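Local coordinates for dTor_3x33L (Synthetic construct, PDB 4YY2), which has no known natural function, being a computationally designed left-handed alpha/alpha toroid in which three tandem helical repeats close into a ring, at residues 14-17 against 18-22; 32-36 against 37-41. All blocks are in the same frame, centred on the assembly; numbering follows the deposited sequence.

From the N terminus, helix 8-20 runs first, and contact 1 (14-17 against 18-22) covers its last turns and the turn toward helix 24-36. Contact 2 (32-36 against 37-41) follows at the far end of that second helix. The two are in series, neither nested nor crossed, and each closes only a short local turn. The centres of contact 1 and contact 2 lie 19 Å apart; they do not touch, and helix 24-36 joins them along the chain. Contact 1 is partly buried, its side chains meeting helices 24-36, 41-53, 74-86 and 90-101; contact 2, at the surface, ties the end of helix 24-36 to the start of helix 41-53 through Val44 and Glu47.

Contact 1: residues 14-17 against 18-22; sequences ELIA and EASGT
Ser20 reaches back to Ile16 through both its backbone and its side chain. Ser20 N donates to Ile16 O at 2.9 Å, nearly in line with the C=O bond although its own N-H is well bent, while Ser20 OG comes to the same Ile16 O at 2.8 Å from above the carbonyl plane. The hydroxyl is placed there by chi1 of -63°, which sets OG beside its own backbone N. Two donors of one residue thus grip a single carbonyl oxygen.

The remaining polar contacts are between backbone atoms. Glu18 N bonds to Glu14 O at 3.0 Å and is close to straight at 167°, whereas the bond from Ala19 N to Leu15 O is more bent. At the end of the helix, Thr22 N donates to Ala17 O at 3.1 Å, again nearly straight, and Ser20 N adds a weak bond to that oxygen.

Carbon-to-oxygen contacts fill in around these bonds: Ile16 CG2 lies 3.8 Å from Ser20 OG, and Ala17 CB 3.3 Å from Thr22 O. The larger apolar groups pack on neighbouring helices instead, Leu15 on Leu79, Ile82 and Phe97, and Ile16 on Leu45, Leu48, Ile49 and Ile82. Ala17 and Thr22 both touch Val27 of the following helix.

Gly21 is the first residue to leave helical angles, with phi at 63°, a value that favours glycine. Together with the Thr22 N to Ala17 O bond and a weak bond from Gly21 N to Glu18 O at 3.5 Å, this reversal marks a Schellman motif, which ends helix 8-20 and turns the chain toward the next helix of the alpha/alpha toroid.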
loop_
_atom_site.group_PDB
_atom_site.type_symbol
_atom_site.label_atom_id
_atom_site.label_comp_id
_atom_site.label_asym_id
_atom_site.label_seq_id
_atom_site.Cartn_x
_atom_site.Cartn_y
_atom_site.Cartn_z
ATOM N N GLU A 14 1.905 -3.515 -6.696
ATOM C CA GLU A 14 3.198 -4.114 -7.005
ATOM C C GLU A 14 4.192 -3.911 -5.899
ATOM O O GLU A 14 4.941 -4.833 -5.511
ATOM C CB GLU A 14 3.761 -3.615 -8.340
ATOM C CG GLU A 14 2.965 -4.158 -9.543
ATOM C CD GLU A 14 3.560 -3.761 -10.898
ATOM O OE1 GLU A 14 4.558 -3.018 -10.930
ATOM O OE2 GLU A 14 3.018 -4.190 -11.923
ATOM N N LEU A 15 4.177 -2.712 -5.330
ATOM C CA LEU A 15 5.043 -2.397 -4.215
ATOM C C LEU A 15 4.686 -3.255 -3.005
ATOM O O LEU A 15 5.571 -3.663 -2.247
ATOM C CB LEU A 15 5.004 -0.876 -3.863
ATOM C CG LEU A 15 5.596 0.028 -4.934
ATOM C CD1 LEU A 15 5.360 1.476 -4.667
ATOM C CD2 LEU A 15 7.077 -0.245 -5.186
ATOM N N ILE A 16 3.384 -3.431 -2.763
ATOM C CA ILE A 16 2.890 -4.284 -1.648
ATOM C C ILE A 16 3.292 -5.749 -1.845
ATOM O O ILE A 16 3.795 -6.388 -0.887
ATOM C CB ILE A 16 1.382 -4.127 -1.447
ATOM C CG1 ILE A 16 1.066 -2.684 -0.976
ATOM C CG2 ILE A 16 0.864 -5.185 -0.495
ATOM C CD1 ILE A 16 -0.400 -2.312 -1.081
ATOM N N ALA A 17 3.175 -6.255 -3.083
ATOM C CA ALA A 17 3.721 -7.570 -3.363
ATOM C C ALA A 17 5.190 -7.742 -3.017
ATOM O O ALA A 17 5.616 -8.764 -2.380
ATOM C CB ALA A 17 3.486 -7.936 -4.816
ATOM N N GLU A 18 6.016 -6.783 -3.451
ATOM C CA GLU A 18 7.444 -6.841 -3.082
ATOM C C GLU A 18 7.655 -6.855 -1.577
ATOM O O GLU A 18 8.509 -7.644 -1.035
ATOM C CB GLU A 18 8.212 -5.718 -3.714
ATOM C CG GLU A 18 9.708 -5.958 -3.740
ATOM C CD GLU A 18 10.463 -5.136 -4.782
ATOM O OE1 GLU A 18 9.931 -4.094 -5.235
ATOM O OE2 GLU A 18 11.607 -5.558 -5.155
ATOM N N ALA A 19 6.882 -6.042 -0.862
ATOM C CA ALA A 19 7.064 -5.919 0.611
ATOM C C ALA A 19 6.590 -7.211 1.307
ATOM O O ALA A 19 7.070 -7.521 2.394
ATOM C CB ALA A 19 6.294 -4.718 1.195
ATOM N N SER A 20 5.654 -7.934 0.679
ATOM C CA SER A 20 4.979 -9.125 1.170
ATOM C C SER A 20 5.658 -10.419 0.793
ATOM O O SER A 20 5.269 -11.431 1.306
ATOM C CB SER A 20 3.550 -9.244 0.546
ATOM O OG SER A 20 2.707 -8.152 0.935
ATOM N N GLY A 21 6.587 -10.375 -0.128
ATOM C CA GLY A 21 7.198 -11.556 -0.685
ATOM C C GLY A 21 6.219 -12.479 -1.439
ATOM O O GLY A 21 6.369 -13.710 -1.476
ATOM N N THR A 22 5.252 -11.846 -2.132
ATOM C CA THR A 22 4.229 -12.533 -2.862
ATOM C C THR A 22 4.242 -11.941 -4.274
ATOM O O THR A 22 4.906 -10.954 -4.550
ATOM C CB THR A 22 2.861 -12.290 -2.143
ATOM O OG1 THR A 22 2.645 -10.900 -2.001
ATOM C CG2 THR A 22 2.870 -12.994 -0.785
#

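Contact 2: residues 32-36 against 37-41; sequences LKELR and KGKSP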
loop_
_atom_site.group_PDB
_atom_site.type_symbol
_atom_site.label_atom_id
_atom_site.label_comp_id
_atom_site.label_asym_id
_atom_site.label_seq_id
_atom_site.Cartn_x
_atom_site.Cartn_y
_atom_site.Cartn_z
ATOM N N LEU A 32 -8.916 -7.520 -5.312
ATOM C CA LEU A 32 -10.212 -7.660 -6.014
ATOM C C LEU A 32 -11.247 -8.392 -5.206
ATOM O O LEU A 32 -12.410 -7.962 -5.127
ATOM C CB LEU A 32 -10.030 -8.279 -7.370
ATOM C CG LEU A 32 -9.215 -7.452 -8.345
ATOM C CD1 LEU A 32 -9.060 -8.274 -9.605
ATOM C CD2 LEU A 32 -9.848 -6.091 -8.690
ATOM N N LYS A 33 -10.848 -9.481 -4.557
ATOM C CA LYS A 33 -11.793 -10.267 -3.745
ATOM C C LYS A 33 -12.337 -9.473 -2.553
ATOM O O LYS A 33 -13.525 -9.563 -2.177
ATOM C CB LYS A 33 -11.072 -11.539 -3.246
ATOM C CG LYS A 33 -11.837 -12.396 -2.277
ATOM C CD LYS A 33 -10.811 -12.995 -1.316
ATOM C CE LYS A 33 -10.062 -14.166 -1.920
ATOM N NZ LYS A 33 -10.393 -15.446 -1.199
ATOM N N GLU A 34 -11.486 -8.717 -1.913
ATOM C CA GLU A 34 -11.918 -7.884 -0.775
ATOM C C GLU A 34 -12.858 -6.738 -1.174
ATOM O O GLU A 34 -13.809 -6.440 -0.468
ATOM C CB GLU A 34 -10.702 -7.331 0.004
ATOM C CG GLU A 34 -9.862 -8.379 0.682
ATOM C CD GLU A 34 -10.581 -9.221 1.730
ATOM O OE1 GLU A 34 -11.448 -8.696 2.483
ATOM O OE2 GLU A 34 -10.265 -10.441 1.787
ATOM N N LEU A 35 -12.596 -6.141 -2.339
ATOM C CA LEU A 35 -13.490 -5.158 -2.902
ATOM C C LEU A 35 -14.876 -5.743 -3.146
ATOM O O LEU A 35 -15.905 -5.073 -2.925
ATOM C CB LEU A 35 -12.927 -4.611 -4.210
ATOM C CG LEU A 35 -11.671 -3.728 -4.026
ATOM C CD1 LEU A 35 -11.156 -3.316 -5.397
ATOM C CD2 LEU A 35 -11.968 -2.501 -3.186
ATOM N N ARG A 36 -14.912 -6.986 -3.610
ATOM C CA ARG A 36 -16.191 -7.670 -3.884
ATOM C C ARG A 36 -17.021 -7.896 -2.599
ATOM O O ARG A 36 -18.254 -8.062 -2.667
ATOM C CB ARG A 36 -15.969 -8.981 -4.622
ATOM C CG ARG A 36 -15.632 -8.812 -6.072
ATOM C CD ARG A 36 -15.794 -10.112 -6.857
ATOM N NE ARG A 36 -14.875 -11.171 -6.446
ATOM C CZ ARG A 36 -13.635 -11.331 -6.895
ATOM N NH1 ARG A 36 -13.098 -10.484 -7.744
ATOM N NH2 ARG A 36 -12.912 -12.345 -6.446
ATOM N N LYS A 37 -16.353 -7.908 -1.454
ATOM C CA LYS A 37 -17.018 -7.917 -0.126
ATOM C C LYS A 37 -17.578 -6.577 0.319
ATOM O O LYS A 37 -18.168 -6.478 1.392
ATOM C CB LYS A 37 -16.072 -8.380 0.975
ATOM C CG LYS A 37 -15.590 -9.775 0.844
ATOM C CD LYS A 37 -14.634 -10.030 1.989
ATOM C CE LYS A 37 -13.962 -11.355 1.813
ATOM N NZ LYS A 37 -13.081 -11.576 2.954
ATOM N N GLY A 38 -17.328 -5.539 -0.457
ATOM C CA GLY A 38 -17.876 -4.202 -0.206
ATOM C C GLY A 38 -16.920 -3.222 0.454
ATOM O O GLY A 38 -17.302 -2.094 0.774
ATOM N N LYS A 39 -15.662 -3.625 0.641
ATOM C CA LYS A 39 -14.597 -2.673 1.115
ATOM C C LYS A 39 -14.147 -1.634 0.041
ATOM O O LYS A 39 -14.346 -1.841 -1.138
ATOM C CB LYS A 39 -13.402 -3.459 1.631
ATOM C CG LYS A 39 -13.666 -4.242 2.904
ATOM C CD LYS A 39 -12.490 -5.070 3.306
ATOM C CE LYS A 39 -12.867 -6.086 4.340
ATOM N NZ LYS A 39 -11.679 -6.963 4.530
ATOM N N SER A 40 -13.568 -0.530 0.472
ATOM C CA SER A 40 -13.065 0.543 -0.381
ATOM C C SER A 40 -11.635 0.211 -0.739
ATOM O O SER A 40 -10.930 -0.383 0.059
ATOM C CB SER A 40 -13.071 1.988 0.307
ATOM O OG SER A 40 -11.979 2.239 1.276
ATOM N N PRO A 41 -11.154 0.710 -1.889
ATOM C CA PRO A 41 -9.744 0.447 -2.217
ATOM C C PRO A 41 -8.746 0.941 -1.184
ATOM O O PRO A 41 -7.775 0.231 -0.884
ATOM C CB PRO A 41 -9.540 1.233 -3.500
ATOM C CG PRO A 41 -10.887 1.271 -4.115
ATOM C CD PRO A 41 -11.856 1.387 -3.002
#
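Glu34 and Lys39 form a salt bridge, the shortest polar contact of this turn, with Lys39 NZ 2.7 Å from Glu34 OE1 and 36° out of the carboxylate plane. The side chains run alongside each other, the acid bent at chi2 (-61°), which folds its carboxylate back over the turn, and the lysine extended. Lys39 NZ also pairs with Glu47 of helix 41-53, the helix that follows.

Leu35 CD2 packs tightly against the backbone, 3.2 Å from Lys39 O, and makes its apolar contact with Pro41 CD at 3.9 Å. Val44 touches Glu34, Leu35 and Lys39. Between these parts the chain reverses in a Schellman motif: Gly38, with phi at 100°, donates from N to Leu35 O at 2.9 Å, the donor well above the carbonyl plane. Any side chain at these angles would run into Lys37 O, which is why glycine fits. Ser40 then provides the N-cap of helix 41-53, its OG bonded to Glu43 N.

On the exposed side the hold is looser. Lys37 NZ joins the salt-bridge network at 3.3 Å from Glu34 OE2, on its syn side but tilted from the carboxylate plane, with a weak second bond to Glu34 OE1. Replacing Glu34 with an alanine would probably leave Lys37 NZ without its carboxylate partner and Lys39 NZ dependent on Glu47. The backbone bonds from Lys37 N to Lys33 O and Glu34 O are both weak.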